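Local coordinates for protein putative polyphosphate kinase 2 (Pseudomonas aeruginosa PAO1, PDB 3CZP) that uses inorganic polyphosphate as phosphate donor to convert AMP to ADP, and less efficiently GMP to GDP, with magnesium as cofactor, at residues I404-A412 with V482-A493. Sequence-based numbering, arbitrary orientation.
Sequences IIVVKFWLA and VLRTINDAIEAA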
ATOM      1  N   ILE A 404       2.749  14.810 -15.914  1.00 27.58           N
ATOM      2  CA  ILE A 404       3.016  15.345 -14.587  1.00 25.91           C
ATOM      3  C   ILE A 404       3.974  16.498 -14.732  1.00 25.79           C
ATOM      4  O   ILE A 404       4.996  16.402 -15.399  1.00 25.37           O
ATOM      5  CB  ILE A 404       3.574  14.276 -13.598  1.00 25.49           C
ATOM      6  CG1 ILE A 404       2.628  13.042 -13.589  1.00 26.06           C
ATOM      7  CG2 ILE A 404       3.804  14.889 -12.235  1.00 23.51           C
ATOM      8  CD1 ILE A 404       2.853  12.016 -12.462  1.00 24.81           C
ATOM      9  N   ILE A 405       3.598  17.603 -14.100  1.00 26.20           N
ATOM     10  CA  ILE A 405       4.396  18.817 -14.022  1.00 25.72           C
ATOM     11  C   ILE A 405       5.343  18.734 -12.853  1.00 25.67           C
ATOM     12  O   ILE A 405       4.929  18.720 -11.729  1.00 27.04           O
ATOM     13  CB  ILE A 405       3.475  20.041 -13.882  1.00 26.61           C
ATOM     14  CG1 ILE A 405       2.454  20.071 -15.037  1.00 24.14           C
ATOM     15  CG2 ILE A 405       4.283  21.378 -13.836  1.00 24.10           C
ATOM     16  CD1 ILE A 405       1.382  21.095 -14.828  1.00 26.16           C
ATOM     17  N   VAL A 406       6.631  18.716 -13.120  1.00 26.23           N
ATOM     18  CA  VAL A 406       7.627  18.537 -12.088  1.00 26.51           C
ATOM     19  C   VAL A 406       8.431  19.847 -11.836  1.00 26.74           C
ATOM     20  O   VAL A 406       9.110  20.391 -12.747  1.00 26.89           O
ATOM     21  CB  VAL A 406       8.542  17.393 -12.483  1.00 27.00           C
ATOM     22  CG1 VAL A 406       9.660  17.224 -11.486  1.00 25.27           C
ATOM     23  CG2 VAL A 406       7.713  16.091 -12.698  1.00 25.47           C
ATOM     24  N   VAL A 407       8.333  20.353 -10.606  1.00 24.50           N
ATOM     25  CA  VAL A 407       9.044  21.558 -10.197  1.00 24.77           C
ATOM     26  C   VAL A 407       9.981  21.198  -9.038  1.00 25.33           C
ATOM     27  O   VAL A 407       9.576  20.464  -8.149  1.00 24.39           O
ATOM     28  CB  VAL A 407       8.019  22.664  -9.859  1.00 25.08           C
ATOM     29  CG1 VAL A 407       8.727  23.949  -9.593  1.00 26.53           C
ATOM     30  CG2 VAL A 407       7.053  22.892 -11.111  1.00 21.67           C
ATOM     31  N   LYS A 408      11.233  21.667  -9.065  1.00 24.18           N
ATOM     32  CA  LYS A 408      12.254  21.292  -8.077  1.00 24.00           C
ATOM     33  C   LYS A 408      12.973  22.523  -7.502  1.00 23.43           C
ATOM     34  O   LYS A 408      13.539  23.318  -8.243  1.00 23.66           O
ATOM     35  CB  LYS A 408      13.307  20.394  -8.759  1.00 24.52           C
ATOM     36  CG  LYS A 408      12.811  19.025  -9.211  1.00 22.83           C
ATOM     37  CD  LYS A 408      13.964  18.181  -9.743  1.00 24.16           C
ATOM     38  CE  LYS A 408      14.493  18.633 -11.093  1.00 24.96           C
ATOM     39  NZ  LYS A 408      15.466  17.633 -11.779  1.00 20.99           N
ATOM     40  N   PHE A 409      12.974  22.665  -6.183  1.00 23.80           N
ATOM     41  CA  PHE A 409      13.536  23.836  -5.519  1.00 23.70           C
ATOM     42  C   PHE A 409      14.725  23.465  -4.628  1.00 24.58           C
ATOM     43  O   PHE A 409      14.630  22.577  -3.791  1.00 25.04           O
ATOM     44  CB  PHE A 409      12.449  24.529  -4.649  1.00 24.08           C
ATOM     45  CG  PHE A 409      11.244  25.068  -5.439  1.00 23.79           C
ATOM     46  CD1 PHE A 409      11.355  26.206  -6.241  1.00 24.78           C
ATOM     47  CD2 PHE A 409      10.027  24.429  -5.388  1.00 23.17           C
ATOM     48  CE1 PHE A 409      10.302  26.667  -6.952  1.00 23.44           C
ATOM     49  CE2 PHE A 409       8.953  24.925  -6.092  1.00 24.25           C
ATOM     50  CZ  PHE A 409       9.092  26.032  -6.873  1.00 25.19           C
ATOM     51  N   TRP A 410      15.821  24.194  -4.775  1.00 24.93           N
ATOM     52  CA  TRP A 410      16.892  24.173  -3.830  1.00 25.50           C
ATOM     53  C   TRP A 410      16.891  25.521  -3.184  1.00 26.04           C
ATOM     54  O   TRP A 410      17.200  26.509  -3.828  1.00 26.56           O
ATOM     55  CB  TRP A 410      18.269  23.929  -4.478  1.00 25.49           C
ATOM     56  CG  TRP A 410      19.323  24.058  -3.464  1.00 25.82           C
ATOM     57  CD1 TRP A 410      20.110  25.171  -3.203  1.00 27.32           C
ATOM     58  CD2 TRP A 410      19.650  23.098  -2.447  1.00 27.04           C
ATOM     59  NE1 TRP A 410      20.926  24.924  -2.098  1.00 26.65           N
ATOM     60  CE2 TRP A 410      20.667  23.672  -1.623  1.00 25.37           C
ATOM     61  CE3 TRP A 410      19.179  21.816  -2.145  1.00 27.40           C
ATOM     62  CZ2 TRP A 410      21.220  22.995  -0.540  1.00 28.32           C
ATOM     63  CZ3 TRP A 410      19.743  21.141  -1.047  1.00 27.50           C
ATOM     64  CH2 TRP A 410      20.735  21.725  -0.262  1.00 26.52           C
ATOM     65  N   LEU A 411      16.509  25.560  -1.917  1.00 26.55           N
ATOM     66  CA  LEU A 411      16.510  26.810  -1.171  1.00 27.42           C
ATOM     67  C   LEU A 411      17.901  27.028  -0.590  1.00 27.89           C
ATOM     68  O   LEU A 411      18.367  26.276   0.275  1.00 28.30           O
ATOM     69  CB  LEU A 411      15.438  26.849  -0.068  1.00 27.47           C
ATOM     70  CG  LEU A 411      14.062  27.388  -0.498  1.00 28.86           C
ATOM     71  CD1 LEU A 411      13.456  26.607  -1.634  1.00 29.22           C
ATOM     72  CD2 LEU A 411      13.120  27.387   0.752  1.00 27.15           C
ATOM     73  N   ALA A 412      18.544  28.093  -1.058  1.00 27.73           N
ATOM     74  CA  ALA A 412      19.930  28.375  -0.703  1.00 28.12           C
ATOM     75  C   ALA A 412      19.994  29.515   0.319  1.00 28.99           C
ATOM     76  O   ALA A 412      19.371  30.556   0.133  1.00 28.45           O
ATOM     77  CB  ALA A 412      20.736  28.701  -1.968  1.00 27.67           C
ATOM     78  N   VAL A 482       8.997  30.790  -5.207  1.00 30.00           N
ATOM     79  CA  VAL A 482       8.496  29.412  -5.210  1.00 29.47           C
ATOM     80  C   VAL A 482       7.125  29.373  -5.879  1.00 28.75           C
ATOM     81  O   VAL A 482       6.882  28.584  -6.807  1.00 27.45           O
ATOM     82  CB  VAL A 482       8.429  28.822  -3.743  1.00 29.03           C
ATOM     83  CG1 VAL A 482       7.542  27.610  -3.703  1.00 29.91           C
ATOM     84  CG2 VAL A 482       9.851  28.468  -3.209  1.00 27.82           C
ATOM     85  N   LEU A 483       6.237  30.250  -5.424  1.00 28.15           N
ATOM     86  CA  LEU A 483       4.895  30.304  -5.984  1.00 28.37           C
ATOM     87  C   LEU A 483       4.982  30.672  -7.477  1.00 29.29           C
ATOM     88  O   LEU A 483       4.409  29.987  -8.312  1.00 29.91           O
ATOM     89  CB  LEU A 483       4.016  31.301  -5.231  1.00 28.97           C
ATOM     90  CG  LEU A 483       3.243  30.792  -4.002  1.00 29.31           C
ATOM     91  CD1 LEU A 483       3.050  31.946  -3.051  1.00 27.02           C
ATOM     92  CD2 LEU A 483       1.900  30.192  -4.385  1.00 28.10           C
ATOM     93  N   ARG A 484       5.740  31.710  -7.812  1.00 28.26           N
ATOM     94  CA  ARG A 484       5.803  32.145  -9.218  1.00 28.43           C
ATOM     95  C   ARG A 484       6.302  31.039 -10.163  1.00 27.72           C
ATOM     96  O   ARG A 484       5.808  30.903 -11.271  1.00 26.09           O
ATOM     97  CB  ARG A 484       6.690  33.324  -9.364  1.00 27.67           C
ATOM     98  CG  ARG A 484       6.579  34.027 -10.699  1.00 29.63           C
ATOM     99  CD  ARG A 484       7.468  35.249 -10.704  1.00 28.59           C
ATOM    100  NE  ARG A 484       6.935  36.394  -9.978  1.00 29.75           N
ATOM    101  CZ  ARG A 484       7.505  36.989  -8.917  1.00 29.33           C
ATOM    102  NH1 ARG A 484       6.935  38.059  -8.386  1.00 23.73           N
ATOM    103  NH2 ARG A 484       8.609  36.491  -8.347  1.00 30.25           N
ATOM    104  N   THR A 485       7.288  30.272  -9.704  1.00 28.11           N
ATOM    105  CA  THR A 485       7.832  29.171 -10.473  1.00 28.00           C
ATOM    106  C   THR A 485       6.820  28.068 -10.731  1.00 29.41           C
ATOM    107  O   THR A 485       6.703  27.546 -11.866  1.00 30.89           O
ATOM    108  CB  THR A 485       9.045  28.534  -9.794  1.00 28.77           C
ATOM    109  OG1 THR A 485      10.059  29.518  -9.554  1.00 22.96           O
ATOM    110  CG2 THR A 485       9.617  27.402 -10.692  1.00 26.61           C
ATOM    111  N   ILE A 486       6.141  27.648  -9.682  1.00 29.37           N
ATOM    112  CA  ILE A 486       5.059  26.700  -9.833  1.00 30.33           C
ATOM    113  C   ILE A 486       4.089  27.179 -10.910  1.00 30.64           C
ATOM    114  O   ILE A 486       3.825  26.461 -11.850  1.00 32.26           O
ATOM    115  CB  ILE A 486       4.346  26.418  -8.495  1.00 30.29           C
ATOM    116  CG1 ILE A 486       5.299  25.644  -7.559  1.00 29.29           C
ATOM    117  CG2 ILE A 486       3.087  25.579  -8.669  1.00 29.17           C
ATOM    118  CD1 ILE A 486       4.760  25.576  -6.166  1.00 29.86           C
ATOM    119  N   ASN A 487       3.599  28.406 -10.768  1.00 31.12           N
ATOM    120  CA  ASN A 487       2.668  29.006 -11.693  1.00 30.77           C
ATOM    121  C   ASN A 487       3.217  29.099 -13.110  1.00 30.76           C
ATOM    122  O   ASN A 487       2.496  28.789 -14.061  1.00 29.48           O
ATOM    123  CB  ASN A 487       2.287  30.434 -11.218  1.00 30.04           C
ATOM    124  CG  ASN A 487       1.450  30.444  -9.905  1.00 30.17           C
ATOM    125  OD1 ASN A 487       0.819  29.451  -9.554  1.00 25.83           O
ATOM    126  ND2 ASN A 487       1.433  31.590  -9.206  1.00 25.01           N
ATOM    127  N   ASP A 488       4.469  29.566 -13.263  1.00 31.25           N
ATOM    128  CA  ASP A 488       5.109  29.593 -14.616  1.00 31.20           C
ATOM    129  C   ASP A 488       5.123  28.165 -15.231  1.00 31.34           C
ATOM    130  O   ASP A 488       4.888  27.995 -16.428  1.00 30.44           O
ATOM    131  CB  ASP A 488       6.570  30.089 -14.570  1.00 30.48           C
ATOM    132  CG  ASP A 488       6.701  31.551 -14.253  1.00 31.04           C
ATOM    133  OD1 ASP A 488       5.689  32.289 -14.294  1.00 25.47           O
ATOM    134  OD2 ASP A 488       7.860  31.966 -13.969  1.00 31.03           O
ATOM    135  N   ALA A 489       5.429  27.153 -14.410  1.00 31.88           N
ATOM    136  CA  ALA A 489       5.507  25.760 -14.887  1.00 31.76           C
ATOM    137  C   ALA A 489       4.149  25.191 -15.357  1.00 31.65           C
ATOM    138  O   ALA A 489       4.070  24.526 -16.381  1.00 32.73           O
ATOM    139  CB  ALA A 489       6.174  24.833 -13.837  1.00 30.79           C
ATOM    140  N   ILE A 490       3.083  25.455 -14.616  1.00 31.98           N
ATOM    141  CA  ILE A 490       1.711  25.058 -15.034  1.00 31.85           C
ATOM    142  C   ILE A 490       1.283  25.796 -16.312  1.00 31.21           C
ATOM    143  O   ILE A 490       0.816  25.178 -17.254  1.00 31.76           O
ATOM    144  CB  ILE A 490       0.660  25.320 -13.931  1.00 30.57           C
ATOM    145  CG1 ILE A 490       0.970  24.526 -12.646  1.00 32.69           C
ATOM    146  CG2 ILE A 490      -0.730  24.959 -14.427  1.00 31.86           C
ATOM    147  CD1 ILE A 490       0.127  24.955 -11.394  1.00 31.68           C
ATOM    148  N   GLU A 491       1.434  27.120 -16.366  1.00 31.78           N
ATOM    149  CA  GLU A 491       1.116  27.832 -17.602  1.00 32.45           C
ATOM    150  C   GLU A 491       1.873  27.272 -18.822  1.00 31.84           C
ATOM    151  O   GLU A 491       1.302  27.142 -19.904  1.00 31.10           O
ATOM    152  CB  GLU A 491       1.387  29.332 -17.431  1.00 32.77           C
ATOM    153  CG  GLU A 491       0.441  29.998 -16.391  1.00 35.45           C
ATOM    154  CD  GLU A 491       0.572  31.517 -16.356  1.00 34.61           C
ATOM    155  OE1 GLU A 491       1.349  32.062 -17.188  1.00 38.64           O
ATOM    156  OE2 GLU A 491      -0.105  32.149 -15.501  1.00 39.77           O
ATOM    157  N   ALA A 492       3.162  26.965 -18.628  1.00 31.02           N
ATOM    158  CA  ALA A 492       3.997  26.439 -19.678  1.00 31.56           C
ATOM    159  C   ALA A 492       3.471  25.134 -20.251  1.00 31.65           C
ATOM    160  O   ALA A 492       3.450  24.950 -21.495  1.00 31.68           O
ATOM    161  CB  ALA A 492       5.423  26.237 -19.183  1.00 31.45           C
ATOM    162  N   ALA A 493       3.127  24.223 -19.338  1.00 31.49           N
ATOM    163  CA  ALA A 493       2.477  22.968 -19.631  1.00 30.94           C
ATOM    164  C   ALA A 493       1.218  23.177 -20.469  1.00 31.00           C
ATOM    165  O   ALA A 493       1.022  22.497 -21.475  1.00 29.85           O
ATOM    166  CB  ALA A 493       2.107  22.267 -18.337  1.00 30.60           C
TER
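V407 and A489 meet at the centre of a helix-on-sheet contact in the second PPK2 domain, whose five parallel strands in order 2-3-1-4-5 form a P-loop kinase-like core. Strand 404-412 is the fourth strand in sequence, and helix 475-496 lies against one face of it, running nearly antiparallel (152°) at an axis separation of 8.9 Å. The tightest packing is here: V407 CG2 sits 3.5 Å from A489 CB, closer than usual van der Waals contact, while V407 CG1, anti to the backbone N, reaches T485 CG2. The small methyl of A489 also receives I405 CG2 at 3.9 Å. With I405 CG1 set beside the backbone N (chi1 -55°), CD1 extends to A493 CB (3.8 Å) and the backbone of I490. Packing is looser at L411, whose CD1 comes only to 4.4 Å from V482 CG2. Beyond the apolar strip, R484 and E491 point away from the strand, R484 bonding Q279 and E491 forming a salt bridge with R286, both partners on helix 273-292. D488, which is solvent-exposed, also forms a salt bridge with R286, and T485 is partly exposed, its OG1 bonded to K481 O. F409 divides its ring between two kinds of neighbour. I486 CG1 lies at the edge, whereas V482 CG1 makes a CH-pi contact over one face, 4.1 Å from the centroid and 24° off the normal.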